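PDB 3EZX: monomethylamine corrinoid protein 1 from Methanosarcina barkeri, which carries methyl groups on its corrinoid cofactor from the methyltransferase MtmB to MtbA in methanogenesis from monomethylamine. Local coordinates for residues 8-13 with 47-52; 16-21 with 71-76; 26-31 with 36-41; 114-119 with 209-214; 157-162 with 185-190. All coordinates share one frame; numbering follows the deposited sequence.

Overall arrangement
Contacts 1, 2 and 3 tie together the four helices of the N-terminal bundle, and contacts 4 and 5 belong to the Rossmann-like domain that follows. The bundle contacts lie close together, with centres 11 to 14 Å apart, and touch one another, for example where Met-75 of contact 2 meets Ile-39 of contact 3. Contact 3 also touches contact 4 across the domain boundary, Leu-36 CD1 lying 4.1 Å from Met-115 SD. The corrinoid sits between the domains. The side chain of Met-47 in contact 1 is about 4 Å from the bound 5-hydroxybenzimidazolylcobamide. The side chain of Pro-186 in contact 5 is about 5 Å from the bound 5-hydroxybenzimidazolylcobamide. The centres of contacts 1 and 5 are about 24 Å apart.

Contact 1 of 5, residues 8-13 with 47-52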
# COMPACT_ATOMS: atom_id res chain seq x y z
N LYS A 8 -17.60 -10.74 9.98
CA LYS A 8 -16.69 -11.58 10.74
C LYS A 8 -15.24 -11.17 10.50
O LYS A 8 -14.41 -11.16 11.43
CB LYS A 8 -16.87 -13.05 10.36
CG LYS A 8 -18.16 -13.68 10.86
CD LYS A 8 -18.15 -15.18 10.63
CE LYS A 8 -19.38 -15.83 11.25
NZ LYS A 8 -19.35 -17.32 11.14
N LEU A 9 -14.93 -10.84 9.25
CA LEU A 9 -13.59 -10.40 8.88
C LEU A 9 -13.36 -9.04 9.53
O LEU A 9 -12.32 -8.79 10.13
CB LEU A 9 -13.48 -10.30 7.36
CG LEU A 9 -13.53 -11.64 6.63
CD1 LEU A 9 -13.76 -11.44 5.14
CD2 LEU A 9 -12.23 -12.40 6.89
N ARG A 10 -14.35 -8.16 9.40
CA ARG A 10 -14.27 -6.83 9.99
C ARG A 10 -14.02 -6.93 11.49
O ARG A 10 -13.13 -6.26 12.03
CB ARG A 10 -15.57 -6.07 9.73
CG ARG A 10 -15.74 -4.80 10.54
CD ARG A 10 -17.20 -4.39 10.60
NE ARG A 10 -18.00 -5.33 11.38
CZ ARG A 10 -19.33 -5.29 11.47
NH1 ARG A 10 -20.01 -4.35 10.83
NH2 ARG A 10 -19.98 -6.18 12.20
N ASP A 11 -14.81 -7.76 12.17
CA ASP A 11 -14.69 -7.93 13.61
C ASP A 11 -13.40 -8.60 14.07
O ASP A 11 -12.90 -8.30 15.16
CB ASP A 11 -15.89 -8.72 14.16
CG ASP A 11 -17.22 -8.01 13.94
OD1 ASP A 11 -17.24 -6.76 13.96
OD2 ASP A 11 -18.24 -8.71 13.75
N ALA A 12 -12.86 -9.50 13.25
CA ALA A 12 -11.62 -10.18 13.62
C ALA A 12 -10.51 -9.16 13.80
O ALA A 12 -9.63 -9.33 14.66
CB ALA A 12 -11.25 -11.18 12.54
N ILE A 13 -10.54 -8.10 13.00
CA ILE A 13 -9.55 -7.04 13.08
C ILE A 13 -9.85 -6.16 14.30
O ILE A 13 -8.97 -5.88 15.11
CB ILE A 13 -9.56 -6.17 11.81
CG1 ILE A 13 -9.21 -7.02 10.59
CG2 ILE A 13 -8.55 -5.04 11.93
CD1 ILE A 13 -7.83 -7.63 10.64
N MET A 47 -10.18 -2.33 9.88
CA MET A 47 -9.01 -1.52 10.17
C MET A 47 -9.38 -0.04 10.36
O MET A 47 -8.76 0.67 11.15
CB MET A 47 -7.96 -1.63 9.06
CG MET A 47 -6.56 -1.15 9.46
SD MET A 47 -5.77 -2.20 10.73
CE MET A 47 -6.29 -1.36 12.20
N LYS A 48 -10.40 0.41 9.63
CA LYS A 48 -10.86 1.79 9.74
C LYS A 48 -11.48 2.01 11.11
O LYS A 48 -11.18 3.00 11.77
CB LYS A 48 -11.89 2.09 8.65
CG LYS A 48 -12.42 3.51 8.70
CD LYS A 48 -13.47 3.75 7.62
CE LYS A 48 -13.98 5.19 7.66
NZ LYS A 48 -15.02 5.44 6.62
N ILE A 49 -12.35 1.10 11.53
CA ILE A 49 -12.99 1.21 12.84
C ILE A 49 -11.95 1.22 13.95
O ILE A 49 -12.03 2.02 14.89
CB ILE A 49 -13.97 0.04 13.09
CG1 ILE A 49 -15.16 0.16 12.14
CG2 ILE A 49 -14.41 0.03 14.55
CD1 ILE A 49 -16.15 -0.99 12.23
N VAL A 50 -10.96 0.34 13.84
CA VAL A 50 -9.88 0.25 14.82
C VAL A 50 -9.07 1.53 14.81
O VAL A 50 -8.48 1.92 15.82
CB VAL A 50 -8.95 -0.95 14.51
CG1 VAL A 50 -7.77 -0.97 15.49
CG2 VAL A 50 -9.73 -2.26 14.61
N GLY A 51 -9.03 2.19 13.65
CA GLY A 51 -8.31 3.44 13.54
C GLY A 51 -9.03 4.53 14.30
O GLY A 51 -8.41 5.31 15.03
N ASP A 52 -10.35 4.59 14.14
CA ASP A 52 -11.17 5.58 14.83
C ASP A 52 -11.12 5.36 16.34
O ASP A 52 -10.89 6.29 17.11
CB ASP A 52 -12.63 5.52 14.35
CG ASP A 52 -12.75 5.72 12.84
OD1 ASP A 52 -12.03 6.58 12.28
OD2 ASP A 52 -13.59 5.03 12.21
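The guanidinium of Arg-10 is met at its edge, in plane, by the carboxylate carbon of Asp-11, while lower down the same side chain the aliphatic CD rests on Ile-49 CD1 at 3.9 Å. This outer part of the contact belongs to the packing of helix 3-14 against helix 35-55 in the N-terminal helical bundle; the axes of segments 8-13 and 47-52 come within 9.0 Å and run at 35° to each other. The salt bridge joins Arg-10 NE to Asp-11 OD1 at 3.0 Å; NE reaches the oxygen from well above the carboxylate plane, and two weak bonds from NH2 supplement it. A bend at chi3 (68°) turns the guanidinium back to its neighbour, leaving the methylene part to face Ile-49.

Deeper in, the contact is apolar and centred on Ile-13. Its CG2 branch, anti to the backbone N, points at the start of segment 47-52: it approaches Met-47 N at 3.8 Å, has Met-47 SD at 4.2 Å, and meets Val-50 CG2 at 4.0 Å. Ala-70 and Thr-21 of the other two bundle helices add to the surroundings of Ile-13. Met-47 also touches the corrinoid, which places this inner side next to the cofactor pocket. Ile-13 O receives a hydrogen bond from Ser-67 OG, and Val-50 CG2 lies 3.7 Å from that same carbonyl oxygen.

Contact 2 of 5, residues 16-21 with 71-76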
# COMPACT_ATOMS: atom_id res chain seq x y z
N GLN A 16 -8.81 -7.76 17.63
CA GLN A 16 -7.46 -8.32 17.66
C GLN A 16 -7.40 -9.84 17.64
O GLN A 16 -6.66 -10.44 18.43
CB GLN A 16 -6.71 -7.81 18.89
CG GLN A 16 -6.51 -6.30 18.94
CD GLN A 16 -7.80 -5.54 19.16
OE1 GLN A 16 -8.51 -5.78 20.14
NE2 GLN A 16 -8.11 -4.62 18.26
N ASN A 17 -8.15 -10.47 16.75
CA ASN A 17 -8.14 -11.92 16.64
C ASN A 17 -7.11 -12.33 15.58
O ASN A 17 -7.46 -12.72 14.47
CB ASN A 17 -9.53 -12.43 16.25
CG ASN A 17 -9.62 -13.94 16.28
OD1 ASN A 17 -8.62 -14.63 16.48
ND2 ASN A 17 -10.82 -14.47 16.06
N VAL A 18 -5.84 -12.25 15.96
CA VAL A 18 -4.74 -12.58 15.06
C VAL A 18 -4.79 -14.00 14.49
O VAL A 18 -4.68 -14.19 13.29
CB VAL A 18 -3.38 -12.41 15.76
CG1 VAL A 18 -2.27 -12.55 14.76
CG2 VAL A 18 -3.32 -11.08 16.47
N ALA A 19 -4.96 -14.98 15.36
CA ALA A 19 -5.02 -16.37 14.93
C ALA A 19 -6.19 -16.66 14.00
O ALA A 19 -6.06 -17.40 13.02
CB ALA A 19 -5.09 -17.28 16.14
N GLY A 20 -7.34 -16.06 14.30
CA GLY A 20 -8.53 -16.30 13.50
C GLY A 20 -8.64 -15.67 12.13
O GLY A 20 -9.10 -16.32 11.18
N THR A 21 -8.22 -14.42 12.00
CA THR A 21 -8.30 -13.72 10.73
C THR A 21 -7.92 -14.57 9.52
O THR A 21 -8.60 -14.52 8.48
CB THR A 21 -7.44 -12.46 10.75
OG1 THR A 21 -7.94 -11.57 11.76
CG2 THR A 21 -7.48 -11.75 9.41
N MET A 71 -4.01 -8.35 10.32
CA MET A 71 -4.15 -8.10 8.90
C MET A 71 -2.96 -8.58 8.08
O MET A 71 -3.11 -8.96 6.92
CB MET A 71 -4.40 -6.62 8.60
CG MET A 71 -5.14 -6.44 7.28
SD MET A 71 -5.38 -4.77 6.72
CE MET A 71 -6.86 -4.40 7.56
N SER A 72 -1.77 -8.58 8.67
CA SER A 72 -0.59 -9.05 7.96
C SER A 72 -0.73 -10.55 7.72
O SER A 72 -0.37 -11.06 6.66
CB SER A 72 0.66 -8.76 8.77
OG SER A 72 0.74 -7.38 9.07
N ASN A 73 -1.26 -11.26 8.71
CA ASN A 73 -1.46 -12.69 8.58
C ASN A 73 -2.53 -12.96 7.52
O ASN A 73 -2.46 -13.95 6.79
CB ASN A 73 -1.88 -13.30 9.92
CG ASN A 73 -0.71 -13.50 10.87
OD1 ASN A 73 -0.88 -13.99 11.99
ND2 ASN A 73 0.48 -13.11 10.44
N ALA A 74 -3.51 -12.08 7.43
CA ALA A 74 -4.58 -12.22 6.46
C ALA A 74 -4.02 -12.05 5.05
O ALA A 74 -4.42 -12.74 4.11
CB ALA A 74 -5.66 -11.18 6.71
N MET A 75 -3.06 -11.14 4.93
CA MET A 75 -2.43 -10.85 3.65
C MET A 75 -1.59 -12.01 3.13
O MET A 75 -1.43 -12.17 1.92
CB MET A 75 -1.59 -9.58 3.77
CG MET A 75 -2.42 -8.32 3.92
SD MET A 75 -3.22 -7.85 2.37
CE MET A 75 -4.59 -8.95 2.35
N GLU A 76 -1.05 -12.81 4.04
CA GLU A 76 -0.25 -13.96 3.64
C GLU A 76 -1.13 -14.98 2.93
O GLU A 76 -0.67 -15.75 2.09
CB GLU A 76 0.41 -14.60 4.87
CG GLU A 76 1.31 -13.66 5.64
CD GLU A 76 2.11 -14.38 6.71
OE1 GLU A 76 1.52 -15.20 7.44
OE2 GLU A 76 3.33 -14.12 6.82
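Thr-21 and Ala-74 meet methyl to methyl, CG2 to CB at 3.3 Å, where the start of helix 20-30 lies against helix 61-82 in the N-terminal bundle. The conformation of the threonine divides its two branches between two tasks. CG2 stands anti to the backbone N and faces the neighbouring helix; OG1, beside the backbone N (chi1 -62°), turns back along its own chain and donates to Asn-17 O at 3.0 Å. That carbonyl also accepts from Thr-21 N at 3.1 Å, and the hydroxyl comes to it from above the carbonyl plane. A valine in place of Thr-21 has no hydroxyl to give, and Asn-17 O, left with the backbone N-H of this residue, would probably hold the turn less firmly.

Val-18 makes the second touch, its CG1 branch, anti to the backbone N (chi1 -171°), lying obliquely across the amide end of Asn-73. Pro-22 packs on Asn-73 as well.

The turn that presents both side chains is held from within. Gln-16, with positive phi, is the C-prime residue of the Schellman motif that closes helix 3-14, and Asn-17 centres an inverse gamma turn. The side chain of Asn-17 then makes a capping bond, OD1 accepting from Gly-20 N at 2.9 Å. Nearby, Gln-16 NE2 bonds to Ser-67 OG of helix 61-82. No hydrogen bond joins the two segments: Asn-17 OD1 and Thr-21 OG1 bond within the turn, and Thr-21 meets Ala-74, and Val-18 meets Asn-73, by van der Waals contact.

Contact 3 of 5, residues 26-31 with 36-41; sequences KEALAA and LDIITK
A small, buried apolar contact joins two consecutive helices of the N-terminal bundle, 20-30 and 35-55, close to the short connection between them, so that they form a helical hairpin. Ile-38 of the later helix is the centre of the contact. It points at segment 26-31 and lays its CD1 methyl over the backbone between Ala-28 and Leu-29, 3.9 Å from Ala-28 CB and equally far from Leu-29 N. CG1 is anti to the carbonyl carbon and chi2 is extended (177°), which carries CD1 straight outward to the other helix. Leu-29 crosses this chain at about a right angle and touches it with CD1, 3.9 Å from Ile-38 CD1. The small side chain of Ala-28 lets the isoleucine come in close to the helix backbone.

Helix 3-14 closes over the same spot: Leu-9 packs on Ile-38, and Ile-5 on Ala-28. Leu-29 also meets Glu-81 of helix 61-82, so the other two bundle helices both take part in the surroundings.

No hydrogen bond crosses the contact; side-chain polar bonds are found within the second helix, which widens to a pi-type turn at 39-41. Lys-41 NZ and Asp-37 OD2 form a salt bridge at 3.5 Å. Leu-36 O accepts two bonds from one residue on opposite faces of its carbonyl plane, from Thr-40 N at 2.9 Å and from Thr-40 OG1 at 3.2 Å.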
# COMPACT_ATOMS: atom_id res chain seq x y z
N LYS A 26 -9.76 -17.77 4.55
CA LYS A 26 -9.85 -19.01 3.80
C LYS A 26 -11.32 -19.40 3.65
O LYS A 26 -11.74 -19.85 2.58
CB LYS A 26 -9.09 -20.13 4.51
CG LYS A 26 -7.59 -19.93 4.57
CD LYS A 26 -6.91 -21.04 5.35
CE LYS A 26 -5.41 -20.80 5.44
NZ LYS A 26 -4.71 -21.86 6.23
N GLU A 27 -12.09 -19.20 4.72
CA GLU A 27 -13.52 -19.53 4.70
C GLU A 27 -14.23 -18.73 3.63
O GLU A 27 -15.00 -19.28 2.83
CB GLU A 27 -14.16 -19.22 6.05
CG GLU A 27 -15.66 -19.53 6.10
CD GLU A 27 -16.32 -19.08 7.39
OE1 GLU A 27 -15.80 -19.40 8.48
OE2 GLU A 27 -17.36 -18.40 7.32
N ALA A 28 -13.99 -17.43 3.61
CA ALA A 28 -14.62 -16.55 2.65
C ALA A 28 -14.11 -16.89 1.26
O ALA A 28 -14.89 -16.98 0.31
CB ALA A 28 -14.29 -15.10 2.98
N LEU A 29 -12.80 -17.08 1.17
CA LEU A 29 -12.15 -17.41 -0.10
C LEU A 29 -12.75 -18.68 -0.70
O LEU A 29 -13.13 -18.72 -1.87
CB LEU A 29 -10.65 -17.60 0.15
CG LEU A 29 -9.64 -17.39 -0.97
CD1 LEU A 29 -9.66 -15.94 -1.45
CD2 LEU A 29 -8.26 -17.75 -0.44
N ALA A 30 -12.86 -19.72 0.12
CA ALA A 30 -13.43 -20.99 -0.31
C ALA A 30 -14.91 -20.85 -0.66
O ALA A 30 -15.49 -21.73 -1.29
CB ALA A 30 -13.25 -22.04 0.79
N ALA A 31 -15.52 -19.74 -0.24
CA ALA A 31 -16.92 -19.49 -0.52
C ALA A 31 -17.06 -18.73 -1.83
O ALA A 31 -18.07 -18.08 -2.09
CB ALA A 31 -17.55 -18.70 0.62
N LEU A 36 -9.92 -9.48 -3.04
CA LEU A 36 -9.98 -8.03 -2.91
C LEU A 36 -11.24 -7.55 -2.18
O LEU A 36 -11.22 -6.53 -1.50
CB LEU A 36 -9.87 -7.38 -4.28
CG LEU A 36 -9.22 -5.99 -4.37
CD1 LEU A 36 -7.84 -5.99 -3.69
CD2 LEU A 36 -9.09 -5.63 -5.83
N ASP A 37 -12.33 -8.29 -2.32
CA ASP A 37 -13.57 -7.92 -1.64
C ASP A 37 -13.43 -8.23 -0.16
O ASP A 37 -13.98 -7.53 0.69
CB ASP A 37 -14.76 -8.68 -2.23
CG ASP A 37 -15.19 -8.12 -3.57
OD1 ASP A 37 -14.34 -8.03 -4.47
OD2 ASP A 37 -16.39 -7.77 -3.71
N ILE A 38 -12.69 -9.29 0.14
CA ILE A 38 -12.42 -9.69 1.52
C ILE A 38 -11.69 -8.54 2.21
O ILE A 38 -11.93 -8.25 3.38
CB ILE A 38 -11.53 -10.95 1.57
CG1 ILE A 38 -12.30 -12.15 0.98
CG2 ILE A 38 -11.09 -11.23 2.99
CD1 ILE A 38 -11.47 -13.42 0.93
N ILE A 39 -10.78 -7.90 1.47
CA ILE A 39 -10.01 -6.79 2.00
C ILE A 39 -10.85 -5.51 2.12
O ILE A 39 -11.07 -5.01 3.22
CB ILE A 39 -8.79 -6.47 1.10
CG1 ILE A 39 -7.82 -7.65 1.12
CG2 ILE A 39 -8.09 -5.20 1.58
CD1 ILE A 39 -6.63 -7.45 0.21
N THR A 40 -11.33 -5.01 0.99
CA THR A 40 -12.10 -3.77 0.98
C THR A 40 -13.45 -3.80 1.70
O THR A 40 -13.87 -2.79 2.25
CB THR A 40 -12.32 -3.26 -0.46
OG1 THR A 40 -13.27 -4.10 -1.13
CG2 THR A 40 -11.00 -3.29 -1.23
N LYS A 41 -14.13 -4.94 1.70
CA LYS A 41 -15.43 -5.01 2.37
C LYS A 41 -15.39 -5.65 3.75
O LYS A 41 -16.40 -5.65 4.47
CB LYS A 41 -16.44 -5.75 1.49
CG LYS A 41 -16.91 -4.93 0.29
CD LYS A 41 -17.85 -5.71 -0.60
CE LYS A 41 -18.25 -4.89 -1.82
NZ LYS A 41 -19.07 -5.68 -2.79

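Contact 4 of 5, residues 114-119 with 209-214; sequences TMLGAN and KVALEV
The backbones of Leu-116 and Ala-211 approach to 7.7 Å between their CA atoms, near the C-terminal ends of helices 107-118 and 204-213, where Gly-117 takes a positive phi of 98°. At these angles any CB on Gly-117 would run into the preceding carbonyl oxygen.

Between the helices, Leu-116 extends its end towards the neighbour, with CG beside the backbone N and chi2 fully extended (-180°). Its CD2 methyl meets Ala-211 CB at 3.3 Å. Beneath them runs strand 147-152 of the parallel sheet: Val-150 packs on Leu-116 and Leu-148 on Ala-211. The two helices thus lie side by side over the same strand in the Rossmann-like domain.

Further out, Leu-212 bends its branched end to the residue that follows the first helix. Its CD1 lies 3.9 Å from Asn-119 O and 4.4 Å from Asn-119 CB, and Phe-121 packs on both Leu-116 and Leu-212.

No hydrogen bond or charge pair links the segments; they meet by van der Waals contact, apolar at Leu-116 and Ala-211, with a backbone carbonyl beside Leu-212.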
# COMPACT_ATOMS: atom_id res chain seq x y z
N THR A 114 1.61 -5.55 -4.59
CA THR A 114 1.10 -6.81 -5.08
C THR A 114 0.22 -6.54 -6.28
O THR A 114 0.34 -7.21 -7.30
CB THR A 114 0.28 -7.56 -4.01
OG1 THR A 114 1.13 -7.97 -2.93
CG2 THR A 114 -0.38 -8.78 -4.62
N MET A 115 -0.67 -5.56 -6.17
CA MET A 115 -1.54 -5.25 -7.29
C MET A 115 -0.69 -4.88 -8.49
O MET A 115 -0.85 -5.46 -9.57
CB MET A 115 -2.51 -4.14 -6.91
CG MET A 115 -3.45 -4.60 -5.82
SD MET A 115 -4.70 -5.82 -6.34
CE MET A 115 -3.73 -7.32 -6.77
N LEU A 116 0.20 -3.91 -8.31
CA LEU A 116 1.10 -3.56 -9.39
C LEU A 116 1.83 -4.87 -9.58
O LEU A 116 2.12 -5.56 -8.60
CB LEU A 116 2.08 -2.48 -8.95
CG LEU A 116 1.48 -1.08 -8.84
CD1 LEU A 116 2.55 -0.11 -8.41
CD2 LEU A 116 0.90 -0.69 -10.19
N GLY A 117 2.13 -5.24 -10.81
CA GLY A 117 2.80 -6.50 -11.02
C GLY A 117 1.75 -7.50 -11.41
O GLY A 117 1.90 -8.24 -12.38
N ALA A 118 0.67 -7.54 -10.63
CA ALA A 118 -0.44 -8.44 -10.92
C ALA A 118 -1.15 -7.80 -12.10
O ALA A 118 -1.95 -8.43 -12.79
CB ALA A 118 -1.37 -8.54 -9.73
N ASN A 119 -0.85 -6.52 -12.32
CA ASN A 119 -1.42 -5.76 -13.42
C ASN A 119 -0.37 -5.38 -14.45
O ASN A 119 -0.33 -4.25 -14.95
CB ASN A 119 -2.12 -4.50 -12.89
CG ASN A 119 -3.49 -4.80 -12.34
OD1 ASN A 119 -4.35 -5.34 -13.03
ND2 ASN A 119 -3.70 -4.45 -11.08
N LYS A 209 -5.00 1.05 -11.46
CA LYS A 209 -5.54 1.78 -12.59
C LYS A 209 -4.70 3.02 -12.87
O LYS A 209 -4.20 3.20 -13.99
CB LYS A 209 -6.98 2.21 -12.34
CG LYS A 209 -8.01 1.11 -12.53
CD LYS A 209 -9.42 1.67 -12.44
CE LYS A 209 -10.47 0.60 -12.70
NZ LYS A 209 -11.86 1.15 -12.62
N VAL A 210 -4.53 3.87 -11.87
CA VAL A 210 -3.75 5.09 -12.03
C VAL A 210 -2.35 4.78 -12.55
O VAL A 210 -1.84 5.47 -13.43
CB VAL A 210 -3.62 5.87 -10.71
CG1 VAL A 210 -2.64 7.02 -10.88
CG2 VAL A 210 -5.00 6.39 -10.29
N ALA A 211 -1.74 3.73 -12.02
CA ALA A 211 -0.41 3.34 -12.46
C ALA A 211 -0.38 3.14 -13.97
O ALA A 211 0.52 3.62 -14.65
CB ALA A 211 0.03 2.05 -11.75
N LEU A 212 -1.39 2.43 -14.49
CA LEU A 212 -1.49 2.16 -15.92
C LEU A 212 -1.73 3.44 -16.72
O LEU A 212 -0.98 3.73 -17.65
CB LEU A 212 -2.61 1.15 -16.19
CG LEU A 212 -2.30 -0.34 -15.96
CD1 LEU A 212 -1.48 -0.54 -14.70
CD2 LEU A 212 -3.61 -1.09 -15.86
N GLU A 213 -2.76 4.19 -16.34
CA GLU A 213 -3.09 5.43 -17.04
C GLU A 213 -1.89 6.36 -17.15
O GLU A 213 -1.63 6.94 -18.21
CB GLU A 213 -4.22 6.17 -16.32
CG GLU A 213 -5.57 5.47 -16.40
CD GLU A 213 -6.63 6.16 -15.54
OE1 GLU A 213 -6.87 7.37 -15.73
OE2 GLU A 213 -7.21 5.48 -14.67
N VAL A 214 -1.15 6.51 -16.06
CA VAL A 214 0.02 7.39 -16.07
C VAL A 214 1.08 6.81 -17.01
O VAL A 214 2.22 7.28 -17.04
CB VAL A 214 0.60 7.54 -14.65
CG1 VAL A 214 1.74 8.54 -14.67
CG2 VAL A 214 -0.48 8.01 -13.69

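Contact 5 of 5, residues 157-162 with 185-190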
# COMPACT_ATOMS: atom_id res chain seq x y z
N THR A 157 5.03 13.05 9.49
CA THR A 157 6.46 13.29 9.69
C THR A 157 7.29 12.62 8.59
O THR A 157 8.28 13.19 8.13
CB THR A 157 6.92 12.75 11.06
OG1 THR A 157 6.04 13.22 12.08
CG2 THR A 157 8.34 13.22 11.36
N SER A 158 6.89 11.43 8.17
CA SER A 158 7.61 10.70 7.13
C SER A 158 7.15 11.13 5.73
O SER A 158 7.91 11.03 4.77
CB SER A 158 7.40 9.19 7.29
OG SER A 158 6.04 8.84 7.07
N MET A 159 5.92 11.60 5.63
CA MET A 159 5.37 12.05 4.36
C MET A 159 6.05 13.32 3.85
O MET A 159 6.14 13.54 2.65
CB MET A 159 3.87 12.31 4.51
CG MET A 159 3.22 12.90 3.27
SD MET A 159 1.66 13.71 3.68
CE MET A 159 2.27 15.32 4.25
N LEU A 160 6.51 14.15 4.78
CA LEU A 160 7.17 15.40 4.43
C LEU A 160 8.45 15.14 3.65
O LEU A 160 8.82 15.92 2.77
CB LEU A 160 7.49 16.20 5.70
CG LEU A 160 6.25 16.52 6.55
CD1 LEU A 160 6.65 17.30 7.79
CD2 LEU A 160 5.25 17.31 5.71
N GLY A 161 9.11 14.03 3.97
CA GLY A 161 10.34 13.68 3.29
C GLY A 161 10.16 13.36 1.81
O GLY A 161 11.14 13.21 1.08
N GLN A 162 8.91 13.24 1.37
CA GLN A 162 8.65 12.94 -0.03
C GLN A 162 8.99 14.16 -0.85
O GLN A 162 9.34 14.06 -2.03
CB GLN A 162 7.18 12.57 -0.23
CG GLN A 162 6.72 11.42 0.64
CD GLN A 162 5.27 11.04 0.41
OE1 GLN A 162 4.39 11.90 0.36
NE2 GLN A 162 5.01 9.75 0.28
N ALA A 185 -2.23 8.10 3.06
CA ALA A 185 -3.41 8.59 3.77
C ALA A 185 -3.11 10.04 4.10
O ALA A 185 -3.90 10.93 3.82
CB ALA A 185 -3.66 7.80 5.06
N PRO A 186 -1.95 10.30 4.73
CA PRO A 186 -1.63 11.70 5.04
C PRO A 186 -1.36 12.45 3.74
O PRO A 186 -1.22 13.67 3.73
CB PRO A 186 -0.39 11.58 5.92
CG PRO A 186 -0.60 10.28 6.61
CD PRO A 186 -1.06 9.39 5.48
N VAL A 187 -1.27 11.69 2.65
CA VAL A 187 -1.03 12.26 1.33
C VAL A 187 -2.33 12.74 0.71
O VAL A 187 -3.27 11.96 0.52
CB VAL A 187 -0.40 11.22 0.38
CG1 VAL A 187 -0.22 11.81 -1.01
CG2 VAL A 187 0.94 10.76 0.93
N SER A 188 -2.38 14.04 0.40
CA SER A 188 -3.56 14.65 -0.18
C SER A 188 -3.31 15.05 -1.63
O SER A 188 -2.15 15.17 -2.05
CB SER A 188 -3.95 15.89 0.62
OG SER A 188 -2.90 16.84 0.63
N ASP A 189 -4.38 15.26 -2.39
CA ASP A 189 -4.26 15.67 -3.78
C ASP A 189 -3.59 17.04 -3.86
O ASP A 189 -3.12 17.46 -4.91
CB ASP A 189 -5.63 15.69 -4.45
CG ASP A 189 -5.99 14.36 -5.09
OD1 ASP A 189 -5.28 13.37 -4.80
OD2 ASP A 189 -6.96 14.29 -5.86
N LYS A 190 -3.56 17.71 -2.72
CA LYS A 190 -2.94 19.03 -2.61
C LYS A 190 -1.42 18.86 -2.55
O LYS A 190 -0.68 19.40 -3.37
CB LYS A 190 -3.40 19.73 -1.32
CG LYS A 190 -4.91 19.78 -1.12
CD LYS A 190 -5.25 20.66 0.08
CE LYS A 190 -6.74 20.63 0.40
NZ LYS A 190 -7.16 19.32 0.97
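Met-159 packs across the loop at Pro-186 and Val-187, and this is the closer-packed side of the contact. With CG anti to the backbone N (chi1 175°), the thioether chain runs out from its helix to the loop and bends at chi3. CG meets Val-187 CG2 at 3.9 Å, the two side chains crossing obliquely, while the sulfur, whose exact place is doubtful, lies near Pro-186. Trp-191 packs against Met-159 as well. Shortening Met-159 to an alanine is likely to open a gap beside Pro-186 CB and Val-187 CG2, leaving that loop without its main partner from segment 157-162.

Gln-162 adds the second touch, its OE1 coming to 3.7 Å from Val-187 CG2. CG is anti to the carbonyl carbon and the chain is extended beyond it, which brings the amide beside the valine; there OE1 accepts a hydrogen bond from Trp-191 NE1, so the polar end is held next to an apolar methyl.

The outer side is looser. Thr-157 and Leu-160 on one segment, and Asp-189 and Lys-190 on the other, are exposed and do not meet across the contact. Ser-188 is the N-cap of helix 189-195, its OG accepting from Trp-191 N.

Ala-185 lines the corrinoid pocket, and the side chain of Pro-186 is about 8 Å from that of His-105, the probable axial ligand of cobalt. The two segments follow strands 147-152 and 179-183, and such loops beyond the C-terminal ends of parallel strands are where Rossmann-like B12-binding domains receive their cofactor.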